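Local structure of large adhesion protein (Lap) involved in biofilm formation (Marinobacter hydrocarbonoclasticus, 6XI3) at residues 61-64 against 70-73; 251-256 against 275-280; 57-62 against 81-86. The protein probably forms part of the extending region of a calcium-dependent bacterial adhesin involved in biofilm formation, as a row of tandem Ig-like beta-sandwich domains. All coordinates share one frame; numbering follows the deposited sequence.

How the contacts relate
After strands 29-38 and 43-51, the chain runs along strand 58-64, which serves both contact 1 and contact 3. Contact 1 closes the short turn of a hairpin, pairing 61-64 with 70-73 inside one sheet. The chain then passes to the opposing sheet, where 81-86 comes back over 57-62. Contact 3 closes a longer loop from the same strand and shares Ile61 and Thr62 with contact 1. The two also touch through Ala73 and Leu85. Contact 2 follows in series, in a later beta-sandwich of the array. Its centre is about 84 Å from that of contact 3. It joins the two sheets of its domain as contact 3 does, with Val253 and Tyr277 for Val59 and Tyr83.

Contact 1. Residues 61-64 against 70-73; sequences ITIT and IVNA
The carbonyl O of Ile61 is approached by three groups. The backbone N of Ala73 donates to it at 2.9 Å. A water donates to it as well, and the CA of Asn72 adds a weaker C-H...O contact. The same water donates to Asn72 OD1 at 2.8 Å and so bridges main chain and side chain. Asn72 has CG anti to its carbonyl carbon (chi1 -73°), and its amide leans back toward strand 58-64. There Asn72 OD1 lies 3.4 Å from the CG2 methyl of Thr62, the two side chains running side by side. Thr62 and Asn72 are a non-hydrogen-bonded pair of the antiparallel hairpin formed by strands 58-64 and 70-76. Hydrogen-bonded pairs flank them. Ile61 N reaches Ala73 O at 2.8 Å. Ile63 and Val71 exchange two bonds; Val71 N to Ile63 O measures 2.7 Å. Next to the turn, Thr64 OG1 lies alongside Ile70 CG1. Ile61, Ile63, Val71 and Ala73 project from the other face, toward Leu85 and Val88 of strand 82-89. The hairpin is thus two-sided. Main-chain bonds set its register, the side chains of Ile61, Ile63, Val71 and Ala73 make its inward face apolar here, and the water links the exposed Asn72 side chain to the backbone on the outer face.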
ATOM      1  N   ILE A  61      34.488   7.986  54.031  1.00 24.13           N
ATOM      2  CA  ILE A  61      33.663   7.092  53.200  1.00 23.99           C
ATOM      3  C   ILE A  61      33.399   7.807  51.889  1.00 23.94           C
ATOM      4  O   ILE A  61      33.128   9.010  51.922  1.00 23.74           O
ATOM      5  CB  ILE A  61      32.377   6.735  53.940  1.00 25.34           C
ATOM      6  CG1 ILE A  61      32.667   5.755  55.067  1.00 26.58           C
ATOM      7  CG2 ILE A  61      31.347   6.179  52.976  1.00 25.56           C
ATOM      8  CD1 ILE A  61      31.651   5.835  56.141  1.00 35.95           C
ATOM      9  N   THR A  62      33.503   7.087  50.790  1.00 22.46           N
ATOM     10  CA  THR A  62      32.972   7.573  49.492  1.00 24.35           C
ATOM     11  C   THR A  62      31.925   6.578  49.005  1.00 24.37           C
ATOM     12  O   THR A  62      32.055   5.334  49.227  1.00 26.18           O
ATOM     13  CB  THR A  62      34.073   7.835  48.464  1.00 24.54           C
ATOM     14  OG1 THR A  62      34.624   6.539  48.243  1.00 24.81           O
ATOM     15  CG2 THR A  62      35.108   8.828  48.950  1.00 27.99           C
ATOM     16  N   ILE A  63      30.885   7.122  48.399  1.00 26.77           N
ATOM     17  CA  ILE A  63      29.896   6.311  47.654  1.00 24.78           C
ATOM     18  C   ILE A  63      29.932   6.861  46.239  1.00 24.50           C
ATOM     19  O   ILE A  63      29.674   8.063  46.089  1.00 23.13           O
ATOM     20  CB  ILE A  63      28.502   6.392  48.274  1.00 24.45           C
ATOM     21  CG1 ILE A  63      28.568   6.267  49.798  1.00 24.05           C
ATOM     22  CG2 ILE A  63      27.631   5.326  47.619  1.00 22.47           C
ATOM     23  CD1 ILE A  63      27.227   6.233  50.447  1.00 25.22           C
ATOM     24  N   THR A  64      30.322   6.012  45.291  1.00 23.86           N
ATOM     25  CA  THR A  64      30.487   6.358  43.867  1.00 25.92           C
ATOM     26  C   THR A  64      29.419   5.632  43.045  1.00 25.64           C
ATOM     27  O   THR A  64      29.243   4.410  43.203  1.00 24.80           O
ATOM     28  CB  THR A  64      31.896   5.987  43.378  1.00 27.18           C
ATOM     29  OG1 THR A  64      32.791   6.604  44.293  1.00 26.84           O
ATOM     30  CG2 THR A  64      32.192   6.443  41.971  1.00 26.53           C
ATOM     31  N   ILE A  70      30.166  11.319  43.261  1.00 29.34           N
ATOM     32  CA  ILE A  70      30.691  10.837  44.572  1.00 27.60           C
ATOM     33  C   ILE A  70      29.864  11.475  45.679  1.00 25.99           C
ATOM     34  O   ILE A  70      29.646  12.703  45.664  1.00 25.85           O
ATOM     35  CB  ILE A  70      32.201  11.137  44.739  1.00 29.02           C
ATOM     36  CG1 ILE A  70      33.055  10.355  43.733  1.00 31.40           C
ATOM     37  CG2 ILE A  70      32.663  10.865  46.168  1.00 29.27           C
ATOM     38  CD1 ILE A  70      34.467  10.940  43.499  1.00 32.93           C
ATOM     39  N   VAL A  71      29.499  10.671  46.660  1.00 23.29           N
ATOM     40  CA  VAL A  71      29.075  11.201  47.967  1.00 24.93           C
ATOM     41  C   VAL A  71      30.252  10.999  48.927  1.00 24.48           C
ATOM     42  O   VAL A  71      30.751   9.859  49.022  1.00 20.83           O
ATOM     43  CB  VAL A  71      27.774  10.531  48.463  1.00 24.40           C
ATOM     44  CG1 VAL A  71      27.624  10.687  49.968  1.00 26.58           C
ATOM     45  CG2 VAL A  71      26.558  11.095  47.737  1.00 24.20           C
ATOM     46  N   ASN A  72      30.598  12.044  49.670  1.00 23.36           N
ATOM     47  CA  ASN A  72      31.625  11.994  50.741  1.00 24.72           C
ATOM     48  C   ASN A  72      30.932  11.981  52.101  1.00 24.18           C
ATOM     49  O   ASN A  72      30.055  12.828  52.304  1.00 22.28           O
ATOM     50  CB  ASN A  72      32.578  13.181  50.658  1.00 25.85           C
ATOM     51  CG  ASN A  72      33.508  13.022  49.480  1.00 27.52           C
ATOM     52  OD1 ASN A  72      34.362  12.138  49.478  1.00 27.83           O
ATOM     53  ND2 ASN A  72      33.247  13.790  48.437  1.00 27.47           N
ATOM     54  N   ALA A  73      31.342  11.064  52.975  1.00 21.21           N
ATOM     55  CA  ALA A  73      30.835  10.955  54.357  1.00 23.38           C
ATOM     56  C   ALA A  73      31.982  10.635  55.320  1.00 21.80           C
ATOM     57  O   ALA A  73      33.107  10.324  54.874  1.00 21.70           O
ATOM     58  CB  ALA A  73      29.732   9.931  54.440  1.00 23.26           C
TER
HETATM   59  O   HOH W   1      35.109  11.098  52.012  1.00 31.32           O

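Contact 2. Residues 251-256 against 275-280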
ATOM      1  N   SER A 251      -1.460  -7.385  -5.506  1.00 26.26           N
ATOM      2  CA  SER A 251      -2.775  -6.690  -5.508  1.00 24.22           C
ATOM      3  C   SER A 251      -3.593  -7.186  -6.706  1.00 23.30           C
ATOM      4  O   SER A 251      -3.030  -7.451  -7.773  1.00 26.29           O
ATOM      5  CB  SER A 251      -2.660  -5.191  -5.544  1.00 22.76           C
ATOM      6  OG  SER A 251      -1.869  -4.756  -4.479  1.00 27.61           O
ATOM      7  N   GLN A 252      -4.898  -7.268  -6.516  1.00 22.80           N
ATOM      8  CA  GLN A 252      -5.845  -7.716  -7.554  1.00 22.38           C
ATOM      9  C   GLN A 252      -6.185  -6.532  -8.455  1.00 23.48           C
ATOM     10  O   GLN A 252      -6.445  -5.422  -7.932  1.00 25.66           O
ATOM     11  CB  GLN A 252      -7.115  -8.241  -6.881  1.00 25.00           C
ATOM     12  CG  GLN A 252      -8.165  -8.722  -7.872  1.00 28.75           C
ATOM     13  CD  GLN A 252      -9.293  -9.453  -7.181  1.00 34.23           C
ATOM     14  OE1 GLN A 252      -9.082 -10.223  -6.256  1.00 41.77           O
ATOM     15  NE2 GLN A 252     -10.503  -9.268  -7.667  1.00 36.71           N
ATOM     16  N   VAL A 253      -6.224  -6.787  -9.751  1.00 22.52           N
ATOM     17  CA  VAL A 253      -6.731  -5.871 -10.794  1.00 23.09           C
ATOM     18  C   VAL A 253      -8.045  -6.481 -11.259  1.00 21.94           C
ATOM     19  O   VAL A 253      -8.031  -7.640 -11.696  1.00 21.89           O
ATOM     20  CB  VAL A 253      -5.727  -5.738 -11.944  1.00 23.45           C
ATOM     21  CG1 VAL A 253      -6.202  -4.756 -13.009  1.00 22.58           C
ATOM     22  CG2 VAL A 253      -4.361  -5.342 -11.404  1.00 26.03           C
ATOM     23  N   ASP A 254      -9.118  -5.713 -11.206  1.00 21.25           N
ATOM     24  CA  ASP A 254     -10.447  -6.106 -11.715  1.00 23.03           C
ATOM     25  C   ASP A 254     -10.619  -5.426 -13.056  1.00 24.18           C
ATOM     26  O   ASP A 254     -10.374  -4.195 -13.119  1.00 25.50           O
ATOM     27  CB  ASP A 254     -11.550  -5.686 -10.758  1.00 25.83           C
ATOM     28  CG  ASP A 254     -11.448  -6.424  -9.436  1.00 34.96           C
ATOM     29  OD1 ASP A 254     -11.001  -7.616  -9.438  1.00 33.22           O
ATOM     30  OD2 ASP A 254     -11.811  -5.799  -8.434  1.00 44.12           O
ATOM     31  N   LEU A 255     -10.972  -6.210 -14.074  1.00 22.07           N
ATOM     32  CA  LEU A 255     -11.113  -5.704 -15.442  1.00 24.02           C
ATOM     33  C   LEU A 255     -12.541  -5.948 -15.884  1.00 24.44           C
ATOM     34  O   LEU A 255     -13.156  -6.906 -15.405  1.00 21.47           O
ATOM     35  CB  LEU A 255     -10.120  -6.384 -16.379  1.00 24.98           C
ATOM     36  CG  LEU A 255      -8.652  -6.130 -16.049  1.00 25.23           C
ATOM     37  CD1 LEU A 255      -8.041  -7.354 -15.425  1.00 27.72           C
ATOM     38  CD2 LEU A 255      -7.882  -5.741 -17.281  1.00 28.00           C
ATOM     39  N   THR A 256     -13.041  -5.078 -16.749  1.00 24.26           N
ATOM     40  CA  THR A 256     -14.344  -5.308 -17.411  1.00 25.19           C
ATOM     41  C   THR A 256     -14.114  -5.028 -18.880  1.00 24.68           C
ATOM     42  O   THR A 256     -13.241  -4.171 -19.174  1.00 23.72           O
ATOM     43  CB  THR A 256     -15.492  -4.454 -16.849  1.00 25.53           C
ATOM     44  OG1 THR A 256     -15.145  -3.097 -17.119  1.00 25.93           O
ATOM     45  CG2 THR A 256     -15.744  -4.692 -15.383  1.00 27.21           C
ATOM     46  N   GLY A 275       5.209  -3.818 -10.866  1.00 27.93           N
ATOM     47  CA  GLY A 275       3.911  -3.121 -10.990  1.00 27.89           C
ATOM     48  C   GLY A 275       3.115  -3.501 -12.237  1.00 26.78           C
ATOM     49  O   GLY A 275       1.969  -3.014 -12.400  1.00 24.71           O
ATOM     50  N   SER A 276       3.671  -4.352 -13.090  1.00 26.64           N
ATOM     51  CA  SER A 276       3.017  -4.776 -14.356  1.00 26.68           C
ATOM     52  C   SER A 276       1.979  -5.842 -14.045  1.00 24.41           C
ATOM     53  O   SER A 276       2.086  -6.520 -13.000  1.00 22.07           O
ATOM     54  CB  SER A 276       4.014  -5.255 -15.398  1.00 27.17           C
ATOM     55  OG  SER A 276       4.640  -6.464 -14.990  1.00 29.13           O
ATOM     56  N   TYR A 277       0.997  -5.965 -14.931  1.00 23.81           N
ATOM     57  CA  TYR A 277       0.012  -7.066 -14.936  1.00 22.94           C
ATOM     58  C   TYR A 277      -0.295  -7.424 -16.399  1.00 25.28           C
ATOM     59  O   TYR A 277      -0.121  -6.605 -17.309  1.00 25.88           O
ATOM     60  CB  TYR A 277      -1.201  -6.698 -14.068  1.00 25.24           C
ATOM     61  CG  TYR A 277      -2.063  -5.602 -14.643  1.00 22.96           C
ATOM     62  CD1 TYR A 277      -3.041  -5.906 -15.563  1.00 22.36           C
ATOM     63  CD2 TYR A 277      -1.830  -4.270 -14.350  1.00 23.81           C
ATOM     64  CE1 TYR A 277      -3.787  -4.915 -16.169  1.00 22.99           C
ATOM     65  CE2 TYR A 277      -2.593  -3.262 -14.911  1.00 23.89           C
ATOM     66  CZ  TYR A 277      -3.587  -3.596 -15.819  1.00 22.50           C
ATOM     67  OH  TYR A 277      -4.343  -2.645 -16.418  1.00 21.61           O
ATOM     68  N   SER A 278      -0.732  -8.664 -16.602  1.00 24.95           N
ATOM     69  CA  SER A 278      -0.976  -9.281 -17.927  1.00 29.30           C
ATOM     70  C   SER A 278      -2.072 -10.331 -17.775  1.00 27.22           C
ATOM     71  O   SER A 278      -2.011 -11.130 -16.813  1.00 23.36           O
ATOM     72  CB  SER A 278       0.289  -9.944 -18.446  1.00 28.21           C
ATOM     73  OG  SER A 278       0.065 -10.403 -19.762  1.00 40.67           O
ATOM     74  N   LEU A 279      -2.997 -10.399 -18.718  1.00 25.51           N
ATOM     75  CA  LEU A 279      -3.914 -11.557 -18.790  1.00 26.14           C
ATOM     76  C   LEU A 279      -4.114 -11.910 -20.261  1.00 28.37           C
ATOM     77  O   LEU A 279      -4.528 -11.004 -21.021  1.00 26.74           O
ATOM     78  CB  LEU A 279      -5.215 -11.180 -18.076  1.00 29.48           C
ATOM     79  CG  LEU A 279      -6.224 -12.310 -17.891  1.00 34.95           C
ATOM     80  CD1 LEU A 279      -5.624 -13.541 -17.188  1.00 36.54           C
ATOM     81  CD2 LEU A 279      -7.453 -11.793 -17.156  1.00 32.50           C
ATOM     82  N   THR A 280      -3.775 -13.140 -20.668  1.00 24.96           N
ATOM     83  CA  THR A 280      -3.909 -13.593 -22.084  1.00 28.72           C
ATOM     84  C   THR A 280      -5.071 -14.587 -22.162  1.00 25.87           C
ATOM     85  O   THR A 280      -5.243 -15.353 -21.226  1.00 25.00           O
ATOM     86  CB  THR A 280      -2.568 -14.135 -22.596  1.00 29.10           C
ATOM     87  OG1 THR A 280      -2.290 -15.294 -21.827  1.00 33.30           O
ATOM     88  CG2 THR A 280      -1.451 -13.134 -22.434  1.00 30.90           C
TER
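Val253 sets both methyls over one face of the Tyr277 ring, and this is the tight part of the contact. Val253 CG1 is 4.1 Å from the centroid of the Tyr277 ring and 15° off its normal, a CH-pi contact displaced toward the rim. Val253 CG2 sits 4.0 Å from CG of Tyr277, at the root of the ring. With CG1 anti to its backbone N (chi1 -178°), Val253 spreads its two methyls along the ring, and the two side chains cross at about a right angle. Leu255 is the next inward residue of its strand. Its CD2 meets Tyr277 CE1 obliquely at 4.3 Å. No hydrogen bond joins the segments, because strands 252-258 and 277-283 belong to the two facing sheets of an Ig-like beta-sandwich. The buried Tyr277 OH is satisfied by the carbonyl O of Thr225, on strand 223-232. Leu224 and Val226 of that strand also touch the tyrosine. Ala296 lines the core beside Val253, Leu255 and Tyr277. The packing thins toward Leu279. Its side chain comes no nearer than 4.8 Å to segment 251-256 and leans on Ala267 instead. On the solvent side, Gln252 and Asp254 turn to the outer face of their sheet, with their side chains next to each other. Ser278 and Thr280 are likewise exposed on the far side of the other sheet.

Contact 3. Residues 57-62 against 81-86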
ATOM      1  N   GLU A  57      38.862   8.277  66.351  1.00 23.97           N
ATOM      2  CA  GLU A  57      39.400   8.508  64.990  1.00 26.86           C
ATOM      3  C   GLU A  57      38.221   8.389  64.012  1.00 25.92           C
ATOM      4  O   GLU A  57      37.144   7.930  64.438  1.00 21.22           O
ATOM      5  CB  GLU A  57      40.519   7.533  64.669  1.00 29.19           C
ATOM      6  CG  GLU A  57      41.746   7.783  65.539  1.00 36.88           C
ATOM      7  CD  GLU A  57      42.346   9.172  65.394  1.00 41.82           C
ATOM      8  OE1 GLU A  57      42.543   9.592  64.251  1.00 50.83           O
ATOM      9  OE2 GLU A  57      42.545   9.859  66.420  1.00 57.65           O
ATOM     10  N   GLN A  58      38.419   8.852  62.792  1.00 23.79           N
ATOM     11  CA  GLN A  58      37.367   8.924  61.757  1.00 25.48           C
ATOM     12  C   GLN A  58      37.631   7.876  60.672  1.00 26.34           C
ATOM     13  O   GLN A  58      38.820   7.550  60.399  1.00 22.51           O
ATOM     14  CB  GLN A  58      37.294  10.345  61.186  1.00 26.48           C
ATOM     15  CG  GLN A  58      36.479  11.279  62.071  1.00 27.30           C
ATOM     16  CD  GLN A  58      37.168  11.580  63.377  1.00 28.14           C
ATOM     17  OE1 GLN A  58      38.258  12.127  63.349  1.00 30.63           O
ATOM     18  NE2 GLN A  58      36.530  11.260  64.510  1.00 23.88           N
ATOM     19  N   VAL A  59      36.528   7.358  60.118  1.00 23.95           N
ATOM     20  CA  VAL A  59      36.490   6.561  58.872  1.00 23.11           C
ATOM     21  C   VAL A  59      35.948   7.462  57.773  1.00 24.29           C
ATOM     22  O   VAL A  59      34.840   7.956  57.930  1.00 24.36           O
ATOM     23  CB  VAL A  59      35.629   5.306  59.004  1.00 24.04           C
ATOM     24  CG1 VAL A  59      35.655   4.511  57.714  1.00 23.51           C
ATOM     25  CG2 VAL A  59      36.037   4.450  60.184  1.00 25.42           C
ATOM     26  N   ALA A  60      36.740   7.703  56.732  1.00 23.67           N
ATOM     27  CA  ALA A  60      36.307   8.485  55.551  1.00 23.48           C
ATOM     28  C   ALA A  60      35.572   7.524  54.619  1.00 25.23           C
ATOM     29  O   ALA A  60      35.987   6.341  54.460  1.00 22.79           O
ATOM     30  CB  ALA A  60      37.479   9.123  54.849  1.00 24.42           C
ATOM     31  N   ILE A  61      34.488   7.986  54.031  1.00 24.13           N
ATOM     32  CA  ILE A  61      33.663   7.092  53.200  1.00 23.99           C
ATOM     33  C   ILE A  61      33.399   7.807  51.889  1.00 23.94           C
ATOM     34  O   ILE A  61      33.128   9.010  51.922  1.00 23.74           O
ATOM     35  CB  ILE A  61      32.377   6.735  53.940  1.00 25.34           C
ATOM     36  CG1 ILE A  61      32.667   5.755  55.067  1.00 26.58           C
ATOM     37  CG2 ILE A  61      31.347   6.179  52.976  1.00 25.56           C
ATOM     38  CD1 ILE A  61      31.651   5.835  56.141  1.00 35.95           C
ATOM     39  N   THR A  62      33.503   7.087  50.790  1.00 22.46           N
ATOM     40  CA  THR A  62      32.972   7.573  49.492  1.00 24.35           C
ATOM     41  C   THR A  62      31.925   6.578  49.005  1.00 24.37           C
ATOM     42  O   THR A  62      32.055   5.334  49.227  1.00 26.18           O
ATOM     43  CB  THR A  62      34.073   7.835  48.464  1.00 24.54           C
ATOM     44  OG1 THR A  62      34.624   6.539  48.243  1.00 24.81           O
ATOM     45  CG2 THR A  62      35.108   8.828  48.950  1.00 27.99           C
ATOM     46  N   GLY A  81      35.289  -0.185  68.476  1.00 24.32           N
ATOM     47  CA  GLY A  81      35.949  -0.256  67.172  1.00 22.94           C
ATOM     48  C   GLY A  81      34.938  -0.192  66.042  1.00 23.61           C
ATOM     49  O   GLY A  81      35.373  -0.183  64.879  1.00 22.68           O
ATOM     50  N   SER A  82      33.635  -0.112  66.348  1.00 23.05           N
ATOM     51  CA  SER A  82      32.589  -0.147  65.292  1.00 22.70           C
ATOM     52  C   SER A  82      32.251   1.283  64.891  1.00 21.19           C
ATOM     53  O   SER A  82      32.588   2.244  65.626  1.00 21.70           O
ATOM     54  CB  SER A  82      31.361  -0.924  65.724  1.00 24.76           C
ATOM     55  OG  SER A  82      30.704  -0.218  66.748  1.00 24.82           O
ATOM     56  N   TYR A  83      31.586   1.429  63.753  1.00 22.32           N
ATOM     57  CA  TYR A  83      31.133   2.741  63.255  1.00 22.67           C
ATOM     58  C   TYR A  83      29.883   2.481  62.431  1.00 22.55           C
ATOM     59  O   TYR A  83      29.711   1.357  61.985  1.00 20.36           O
ATOM     60  CB  TYR A  83      32.229   3.458  62.459  1.00 24.08           C
ATOM     61  CG  TYR A  83      32.635   2.811  61.167  1.00 22.39           C
ATOM     62  CD1 TYR A  83      33.550   1.790  61.143  1.00 22.91           C
ATOM     63  CD2 TYR A  83      32.143   3.274  59.965  1.00 23.20           C
ATOM     64  CE1 TYR A  83      33.937   1.213  59.959  1.00 24.12           C
ATOM     65  CE2 TYR A  83      32.497   2.689  58.770  1.00 21.08           C
ATOM     66  CZ  TYR A  83      33.386   1.648  58.768  1.00 23.01           C
ATOM     67  OH  TYR A  83      33.774   1.063  57.605  1.00 22.29           O
ATOM     68  N   SER A  84      29.026   3.476  62.302  1.00 22.93           N
ATOM     69  CA  SER A  84      27.877   3.385  61.370  1.00 25.47           C
ATOM     70  C   SER A  84      27.380   4.768  60.968  1.00 20.97           C
ATOM     71  O   SER A  84      27.706   5.739  61.614  1.00 22.46           O
ATOM     72  CB  SER A  84      26.767   2.586  61.990  1.00 28.70           C
ATOM     73  OG  SER A  84      26.255   3.359  63.043  1.00 30.22           O
ATOM     74  N   LEU A  85      26.690   4.832  59.836  1.00 22.40           N
ATOM     75  CA  LEU A  85      25.983   6.039  59.352  1.00 24.51           C
ATOM     76  C   LEU A  85      24.599   5.562  58.879  1.00 24.08           C
ATOM     77  O   LEU A  85      24.549   4.513  58.245  1.00 26.57           O
ATOM     78  CB  LEU A  85      26.764   6.708  58.218  1.00 24.74           C
ATOM     79  CG  LEU A  85      28.084   7.382  58.602  1.00 26.24           C
ATOM     80  CD1 LEU A  85      28.736   8.067  57.407  1.00 24.72           C
ATOM     81  CD2 LEU A  85      27.884   8.406  59.714  1.00 26.23           C
ATOM     82  N   THR A  86      23.541   6.276  59.246  1.00 26.47           N
ATOM     83  CA  THR A  86      22.121   5.980  58.883  1.00 28.52           C
ATOM     84  C   THR A  86      21.583   7.153  58.065  1.00 27.37           C
ATOM     85  O   THR A  86      21.876   8.289  58.437  1.00 26.90           O
ATOM     86  CB  THR A  86      21.282   5.769  60.157  1.00 31.17           C
ATOM     87  OG1 THR A  86      21.812   4.637  60.849  1.00 31.69           O
ATOM     88  CG2 THR A  86      19.807   5.533  59.877  1.00 31.58           C
TER
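In the hydrophobic core of the first modelled beta-sandwich, Val59 and Tyr83 meet, one from each sheet. The valine lies on the ring. Val59 CG2 is 3.7 Å from the centroid of the Tyr83 ring and 10° off its normal, almost over the centre. This is a close CH-pi contact. Val59 CG1 reaches toward the phenol end of the same ring, 3.8 Å from CZ of Tyr83. Tyr83 holds CG between its backbone N and carbonyl carbon (chi1 66°), which turns a face of the ring to Val59; the two side chains cross at about a right angle. The segments 58-62 and 82-86 come within 8.9 Å, axis to axis, and their directions differ by 44°. That spacing fits the two facing sheets of an Ig-like sandwich, and no hydrogen bond joins the segments. Tyr83 extends across the core, and its OH hydrogen-bonds to the carbonyl O of Thr31 on strand 29-38. Leu30, Val32, Ala75 and Ala102 also touch the tyrosine side chain. Farther along, Ile61 sends its CD1 between two partners. Ile61 CD1 is 3.9 Å from CD1 of Leu85, the two side chains meeting tip to tip. The same Ile61 CD1 approaches Tyr83 CE2 obliquely at 4.2 Å. Leu85 rests on Ala73 as well, and Ile61 on Leu46 of strand 43-51.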